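Local coordinates for SOXX (Paracoccus pantotrophus, PDB 2C1D), which probably carries electrons through its bound heme c as one subunit of the SoxXA cytochrome complex, which initiates chemotrophic sulfur oxidation, at residues B[18-23]-B[124-129]; B[92-97]-B[117-122]. One frame throughout, in Å; residues are numbered along the deposited sequence.

Interaction 1 of 2, residues B[18-23]-B[124-129]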
loop_
_atom_site.group_PDB
_atom_site.type_symbol
_atom_site.label_atom_id
_atom_site.label_comp_id
_atom_site.label_asym_id
_atom_site.label_seq_id
_atom_site.Cartn_x
_atom_site.Cartn_y
_atom_site.Cartn_z
ATOM N N SER B 18 -30.173 -11.078 19.654
ATOM C CA SER B 18 -28.914 -11.820 19.718
ATOM C C SER B 18 -28.737 -12.583 18.432
ATOM O O SER B 18 -29.693 -13.158 17.891
ATOM C CB SER B 18 -28.923 -12.811 20.884
ATOM O OG SER B 18 -27.717 -13.552 20.947
ATOM N N LEU B 19 -27.514 -12.545 17.921
ATOM C CA LEU B 19 -27.150 -13.267 16.716
ATOM C C LEU B 19 -27.100 -14.772 16.947
ATOM O O LEU B 19 -27.140 -15.523 15.970
ATOM C CB LEU B 19 -25.794 -12.803 16.193
ATOM C CG LEU B 19 -25.652 -11.366 15.695
ATOM C CD1 LEU B 19 -24.233 -11.128 15.245
ATOM C CD2 LEU B 19 -26.620 -11.098 14.563
ATOM N N THR B 20 -26.986 -15.198 18.213
ATOM C CA THR B 20 -26.887 -16.620 18.563
ATOM C C THR B 20 -27.930 -17.166 19.544
ATOM O O THR B 20 -28.163 -18.373 19.559
ATOM C CB THR B 20 -25.517 -16.944 19.176
ATOM O OG1 THR B 20 -25.350 -16.219 20.398
ATOM C CG2 THR B 20 -24.366 -16.512 18.267
ATOM N N GLY B 21 -28.504 -16.311 20.382
ATOM C CA GLY B 21 -29.297 -16.756 21.519
ATOM C C GLY B 21 -28.501 -17.126 22.757
ATOM O O GLY B 21 -29.060 -17.562 23.760
ATOM N N ALA B 22 -27.181 -16.971 22.703
ATOM C CA ALA B 22 -26.338 -17.351 23.821
ATOM C C ALA B 22 -25.657 -16.091 24.339
ATOM O O ALA B 22 -25.231 -15.257 23.546
ATOM C CB ALA B 22 -25.307 -18.376 23.387
ATOM N N PRO B 23 -25.512 -15.963 25.656
ATOM C CA PRO B 23 -24.857 -14.784 26.236
ATOM C C PRO B 23 -23.445 -14.608 25.684
ATOM O O PRO B 23 -22.762 -15.604 25.528
ATOM C CB PRO B 23 -24.777 -15.121 27.736
ATOM C CG PRO B 23 -25.784 -16.214 27.963
ATOM C CD PRO B 23 -25.915 -16.942 26.683
ATOM N N GLN B 124 -18.708 -14.863 18.228
ATOM C CA GLN B 124 -17.579 -13.930 18.388
ATOM C C GLN B 124 -18.089 -12.486 18.469
ATOM O O GLN B 124 -17.642 -11.718 19.327
ATOM C CB GLN B 124 -16.577 -14.087 17.238
ATOM C CG GLN B 124 -15.699 -15.341 17.466
ATOM C CD GLN B 124 -14.848 -15.707 16.288
ATOM O OE1 GLN B 124 -15.139 -15.328 15.181
ATOM N NE2 GLN B 124 -13.801 -16.471 16.533
ATOM N N ILE B 125 -19.055 -12.154 17.617
ATOM C CA ILE B 125 -19.675 -10.827 17.655
ATOM C C ILE B 125 -20.311 -10.602 19.027
ATOM O O ILE B 125 -20.127 -9.550 19.624
ATOM C CB ILE B 125 -20.760 -10.629 16.541
ATOM C CG1 ILE B 125 -20.227 -10.864 15.130
ATOM C CG2 ILE B 125 -21.424 -9.220 16.663
ATOM C CD1 ILE B 125 -19.406 -9.831 14.564
ATOM N N GLU B 126 -21.062 -11.585 19.525
ATOM C CA GLU B 126 -21.746 -11.454 20.811
ATOM C C GLU B 126 -20.748 -11.278 21.951
ATOM O O GLU B 126 -20.999 -10.511 22.897
ATOM C CB GLU B 126 -22.652 -12.669 21.077
ATOM C CG GLU B 126 -23.852 -12.757 20.133
ATOM C CD GLU B 126 -24.796 -11.574 20.215
ATOM O OE1 GLU B 126 -25.002 -11.059 21.331
ATOM O OE2 GLU B 126 -25.330 -11.152 19.167
ATOM N N ASP B 127 -19.616 -11.983 21.848
ATOM C CA ASP B 127 -18.536 -11.919 22.808
ATOM C C ASP B 127 -17.873 -10.525 22.830
ATOM O O ASP B 127 -17.539 -9.999 23.914
ATOM C CB ASP B 127 -17.479 -12.998 22.501
ATOM C CG ASP B 127 -17.962 -14.432 22.790
ATOM O OD1 ASP B 127 -19.026 -14.649 23.409
ATOM O OD2 ASP B 127 -17.302 -15.441 22.440
ATOM N N VAL B 128 -17.704 -9.929 21.651
ATOM C CA VAL B 128 -17.109 -8.605 21.529
ATOM C C VAL B 128 -18.097 -7.586 22.128
ATOM O O VAL B 128 -17.719 -6.773 22.942
ATOM C CB VAL B 128 -16.780 -8.274 20.079
ATOM C CG1 VAL B 128 -16.477 -6.766 19.907
ATOM C CG2 VAL B 128 -15.580 -9.132 19.610
ATOM N N VAL B 129 -19.365 -7.685 21.747
ATOM C CA VAL B 129 -20.419 -6.811 22.270
ATOM C C VAL B 129 -20.474 -6.824 23.801
ATOM O O VAL B 129 -20.585 -5.765 24.418
ATOM C CB VAL B 129 -21.795 -7.171 21.687
ATOM C CG1 VAL B 129 -22.923 -6.461 22.429
ATOM C CG2 VAL B 129 -21.863 -6.820 20.229
HETATM O O HOH W 1 -26.311 -13.002 22.822
#

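Interaction 2 of 2, residues B[92-97]-B[117-122]. With HEC (heme c), chain O.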
loop_
_atom_site.group_PDB
_atom_site.type_symbol
_atom_site.label_atom_id
_atom_site.label_comp_id
_atom_site.label_asym_id
_atom_site.label_seq_id
_atom_site.Cartn_x
_atom_site.Cartn_y
_atom_site.Cartn_z
ATOM N N PRO B 92 -14.391 -1.910 8.685
ATOM C CA PRO B 92 -14.946 -3.007 7.902
ATOM C C PRO B 92 -16.075 -3.698 8.677
ATOM O O PRO B 92 -16.186 -3.531 9.882
ATOM C CB PRO B 92 -13.742 -3.930 7.696
ATOM C CG PRO B 92 -12.896 -3.718 8.974
ATOM C CD PRO B 92 -13.099 -2.259 9.310
ATOM N N ALA B 93 -16.908 -4.444 7.958
ATOM C CA ALA B 93 -18.047 -5.169 8.517
ATOM C C ALA B 93 -17.551 -6.529 8.905
ATOM O O ALA B 93 -16.958 -7.233 8.085
ATOM C CB ALA B 93 -19.165 -5.295 7.501
ATOM N N PHE B 94 -17.785 -6.895 10.156
ATOM C CA PHE B 94 -17.304 -8.175 10.667
ATOM C C PHE B 94 -18.266 -9.340 10.477
ATOM O O PHE B 94 -17.877 -10.482 10.671
ATOM C CB PHE B 94 -16.863 -8.007 12.111
ATOM C CG PHE B 94 -15.585 -7.225 12.236
ATOM C CD1 PHE B 94 -15.604 -5.859 12.416
ATOM C CD2 PHE B 94 -14.355 -7.864 12.145
ATOM C CE1 PHE B 94 -14.395 -5.130 12.508
ATOM C CE2 PHE B 94 -13.156 -7.143 12.253
ATOM C CZ PHE B 94 -13.193 -5.779 12.435
ATOM N N TYR B 95 -19.476 -9.062 9.996
ATOM C CA TYR B 95 -20.490 -10.100 9.774
ATOM C C TYR B 95 -21.158 -9.905 8.412
ATOM O O TYR B 95 -22.373 -9.737 8.308
ATOM C CB TYR B 95 -21.515 -10.085 10.926
ATOM C CG TYR B 95 -22.233 -11.394 11.146
ATOM C CD1 TYR B 95 -21.532 -12.556 11.480
ATOM C CD2 TYR B 95 -23.624 -11.479 11.040
ATOM C CE1 TYR B 95 -22.198 -13.778 11.692
ATOM C CE2 TYR B 95 -24.291 -12.687 11.279
ATOM C CZ TYR B 95 -23.571 -13.825 11.615
ATOM O OH TYR B 95 -24.225 -15.012 11.828
ATOM N N LYS B 96 -20.333 -9.921 7.367
ATOM C CA LYS B 96 -20.752 -9.628 6.006
ATOM C C LYS B 96 -20.083 -10.608 5.081
ATOM O O LYS B 96 -18.902 -10.924 5.235
ATOM C CB LYS B 96 -20.360 -8.206 5.593
ATOM C CG LYS B 96 -20.895 -7.776 4.238
ATOM C CD LYS B 96 -20.590 -6.292 3.979
ATOM C CE LYS B 96 -20.994 -5.835 2.576
ATOM N NZ LYS B 96 -20.895 -4.342 2.473
ATOM N N VAL B 97 -20.840 -11.113 4.121
ATOM C CA VAL B 97 -20.363 -12.238 3.335
ATOM C C VAL B 97 -20.386 -12.024 1.837
ATOM O O VAL B 97 -19.829 -12.820 1.094
ATOM C CB VAL B 97 -21.159 -13.518 3.674
ATOM C CG1 VAL B 97 -20.938 -13.915 5.119
ATOM C CG2 VAL B 97 -22.647 -13.330 3.365
ATOM N N ALA B 117 -17.044 -16.789 4.176
ATOM C CA ALA B 117 -17.132 -16.793 5.635
ATOM C C ALA B 117 -17.047 -15.349 6.138
ATOM O O ALA B 117 -16.209 -14.568 5.655
ATOM C CB ALA B 117 -16.004 -17.609 6.255
ATOM N N PRO B 118 -17.852 -14.992 7.131
ATOM C CA PRO B 118 -17.727 -13.659 7.726
ATOM C C PRO B 118 -16.414 -13.599 8.503
ATOM O O PRO B 118 -15.887 -14.652 8.888
ATOM C CB PRO B 118 -18.923 -13.582 8.672
ATOM C CG PRO B 118 -19.174 -14.996 9.062
ATOM C CD PRO B 118 -18.883 -15.795 7.814
ATOM N N ILE B 119 -15.878 -12.404 8.710
ATOM C CA ILE B 119 -14.590 -12.293 9.390
ATOM C C ILE B 119 -14.688 -12.833 10.826
ATOM O O ILE B 119 -13.814 -13.543 11.304
ATOM C CB ILE B 119 -14.067 -10.822 9.353
ATOM C CG1 ILE B 119 -13.856 -10.374 7.887
ATOM C CG2 ILE B 119 -12.784 -10.680 10.231
ATOM C CD1 ILE B 119 -13.742 -8.860 7.726
ATOM N N LEU B 120 -15.754 -12.478 11.519
ATOM C CA LEU B 120 -16.060 -13.056 12.811
ATOM C C LEU B 120 -17.342 -13.902 12.731
ATOM O O LEU B 120 -18.269 -13.551 12.014
ATOM C CB LEU B 120 -16.243 -11.931 13.816
ATOM C CG LEU B 120 -15.008 -11.070 14.120
ATOM C CD1 LEU B 120 -15.399 -9.954 15.093
ATOM C CD2 LEU B 120 -13.916 -11.901 14.716
ATOM N N ASN B 121 -17.404 -15.011 13.463
ATOM C CA ASN B 121 -18.655 -15.775 13.526
ATOM C C ASN B 121 -19.649 -15.094 14.497
ATOM O O ASN B 121 -19.306 -14.123 15.147
ATOM C CB ASN B 121 -18.400 -17.272 13.810
ATOM C CG ASN B 121 -17.811 -17.549 15.183
ATOM O OD1 ASN B 121 -16.887 -18.386 15.353
ATOM N ND2 ASN B 121 -18.354 -16.901 16.176
ATOM N N ALA B 122 -20.869 -15.596 14.592
ATOM C CA ALA B 122 -21.942 -14.896 15.352
ATOM C C ALA B 122 -21.681 -14.801 16.837
ATOM O O ALA B 122 -21.941 -13.770 17.442
ATOM C CB ALA B 122 -23.288 -15.527 15.088
HETATM FE FE HEC O . -14.324 0.493 14.864
HETATM C CHA HEC O . -16.288 3.275 15.079
HETATM C CHB HEC O . -15.832 -0.828 17.591
HETATM C CHC HEC O . -12.549 -2.358 14.435
HETATM C CHD HEC O . -12.471 1.967 12.336
HETATM N NA HEC O . -15.816 1.104 16.094
HETATM C C1A HEC O . -16.451 2.309 16.037
HETATM C C2A HEC O . -17.348 2.383 17.168
HETATM C C3A HEC O . -17.226 1.244 17.879
HETATM C C4A HEC O . -16.252 0.416 17.192
HETATM C CMA HEC O . -17.937 0.801 19.171
HETATM C CAA HEC O . -18.256 3.586 17.426
HETATM C CBA HEC O . -17.458 4.823 17.815
HETATM C CGA HEC O . -17.226 4.703 19.273
HETATM O O1A HEC O . -18.234 4.793 20.007
HETATM O O2A HEC O . -16.067 4.511 19.710
HETATM N NB HEC O . -14.191 -1.226 15.833
HETATM C C1B HEC O . -14.962 -1.620 16.904
HETATM C C2B HEC O . -14.714 -3.026 17.175
HETATM C C3B HEC O . -13.790 -3.453 16.312
HETATM C C4B HEC O . -13.465 -2.331 15.449
HETATM C CMB HEC O . -15.352 -3.813 18.329
HETATM C CAB HEC O . -13.219 -4.900 16.228
HETATM C CBB HEC O . -14.231 -5.827 16.107
HETATM N NC HEC O . -12.752 -0.106 13.609
HETATM C C1C HEC O . -12.191 -1.334 13.610
HETATM C C2C HEC O . -11.092 -1.321 12.648
HETATM C C3C HEC O . -11.162 -0.172 11.958
HETATM C C4C HEC O . -12.152 0.657 12.639
HETATM C CMC HEC O . -10.305 -2.570 12.217
HETATM C CAC HEC O . -10.248 0.345 10.787
HETATM C CBC HEC O . -10.097 -0.389 9.675
HETATM N ND HEC O . -14.381 2.332 13.836
HETATM C C1D HEC O . -13.495 2.740 12.850
HETATM C C2D HEC O . -13.830 4.090 12.454
HETATM C C3D HEC O . -15.028 4.490 13.323
HETATM C C4D HEC O . -15.282 3.342 14.149
HETATM C CMD HEC O . -13.133 4.972 11.382
HETATM C CAD HEC O . -15.809 5.836 13.361
HETATM C CBD HEC O . -16.979 5.733 12.385
HETATM C CGD HEC O . -16.963 6.845 11.356
HETATM O O1D HEC O . -16.581 6.580 10.165
HETATM O O2D HEC O . -17.336 7.987 11.763
HETATM O O HOH W 2 -17.247 -10.101 7.465
#

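Interaction 1 of 2, residues B[18-23]-B[124-129]
Leu-19, in the irregular segment 18-23, lies against Glu-126 of helix 122-133, the last helix of this cytochrome c fold, with their CA atoms 7.0 Å apart. The Leu-19 amide meets the carboxylate at 2.9 Å from N to OE2, in a nearly straight bond (172°) that comes from well above the carboxylate plane. The glutamate reaches it through a bend at its second torsion (chi2 -61°), and Arg-76 of helix 72-81 forms a salt bridge to the same OE2. On the other oxygen, a water donates to Glu-126 OE1 and to Ala-22 O. Thr-20 slides past the carboxylate stem, its OG1 3.8 Å from Glu-126 CG. Beside this polar patch, Leu-19 CD1 packs at 3.7 Å on Ile-125 CG2. Within the loop, Ser-18 OG accepts from the Thr-20 amide (an ST turn) and the Gly-21 amide (an ST motif), and Thr-20 OG1 from that of Ala-22, a second ST turn. With an alanine at Glu-126, the Leu-19 amide would probably lose this acceptor and Arg-76 its countercharge. A buried carboxylate gripped by an amide, an arginine and a water is thus likely to stay ionised while tying the N-terminal loop to the helix.

Interaction 2 of 2, residues B[92-97]-B[117-122]
Phe-94 drives its ring between the heme and the segment 117-122, where it meets Ile-119 and Leu-120. Ile-119 CG2 comes within 3.7 Å of Phe-94 CD2, the two side chains crossing at a slant. The leucine instead runs alongside the aromatic chain and points the same way, so that its CD1 touches the CB and CD2 atoms of Phe-94. The ring stands nearly square to its CA-CB-CG plane (chi2 92°), and the heme CBB atom lies 3.7 Å above one of its faces, offset toward the rim. Between the backbones, Leu-120 N donates to Phe-94 O in a straight bond of 3.0 Å. This is the distal side of a c-type heme pocket: Met-91, an axial ligand of the iron, immediately precedes Pro-92, whose CD packs on heme CBC, and Ile-125 of the C-terminal helix presses on both Phe-94 and Leu-120. Tyr-95 turns away from the heme, its CG anti to the backbone N (chi1 -156°). Its ring receives Leu-120 O at the edge, 3.5 Å from CD1, and its OH lies against Ala-122 CB while hydrogen-bonding to Thr-3 O. Pro-118 lies alongside this ring and points the same way, its CB 4.0 Å from Tyr-95 CD1, and Val-97 CG1 stands 3.9 Å from Pro-118 CD.

Packing thins beyond Pro-118, toward Ala-117 and Lys-96. Here a water spans the two segments, accepting from Lys-96 N and from Ile-119 N, the latter at 3.0 Å. Ala-117 is exposed, but this rim also faces the partner subunit: Gln-175 NE2 of the SoxA chain hydrogen-bonds to the carbonyls of Lys-96 and Ala-117, and Lys-96 NZ forms a salt bridge with Glu-177 of the SoxA chain.

Both contacts lean on the last helix of the fold, interaction 2 at its beginning and interaction 1 one turn further along. They meet where Ala-122 packs against Leu-19 and Thr-20, and at Ile-125, whose CD1 lies 4.0 Å from Phe-94 CB. Both are partly buried, the centre of interaction 2 about 8 Å from that of the chain and the centre of interaction 1 about 11 Å. Interaction 1 joins the N-terminal loop to the helix face carrying Glu-126, a buried charge, while Val-128 of the same segment touches the heme. Interaction 2 joins two loops, mostly apolar beside the heme, with a backbone hydrogen bond within it, and more polar toward water and the SoxA chain.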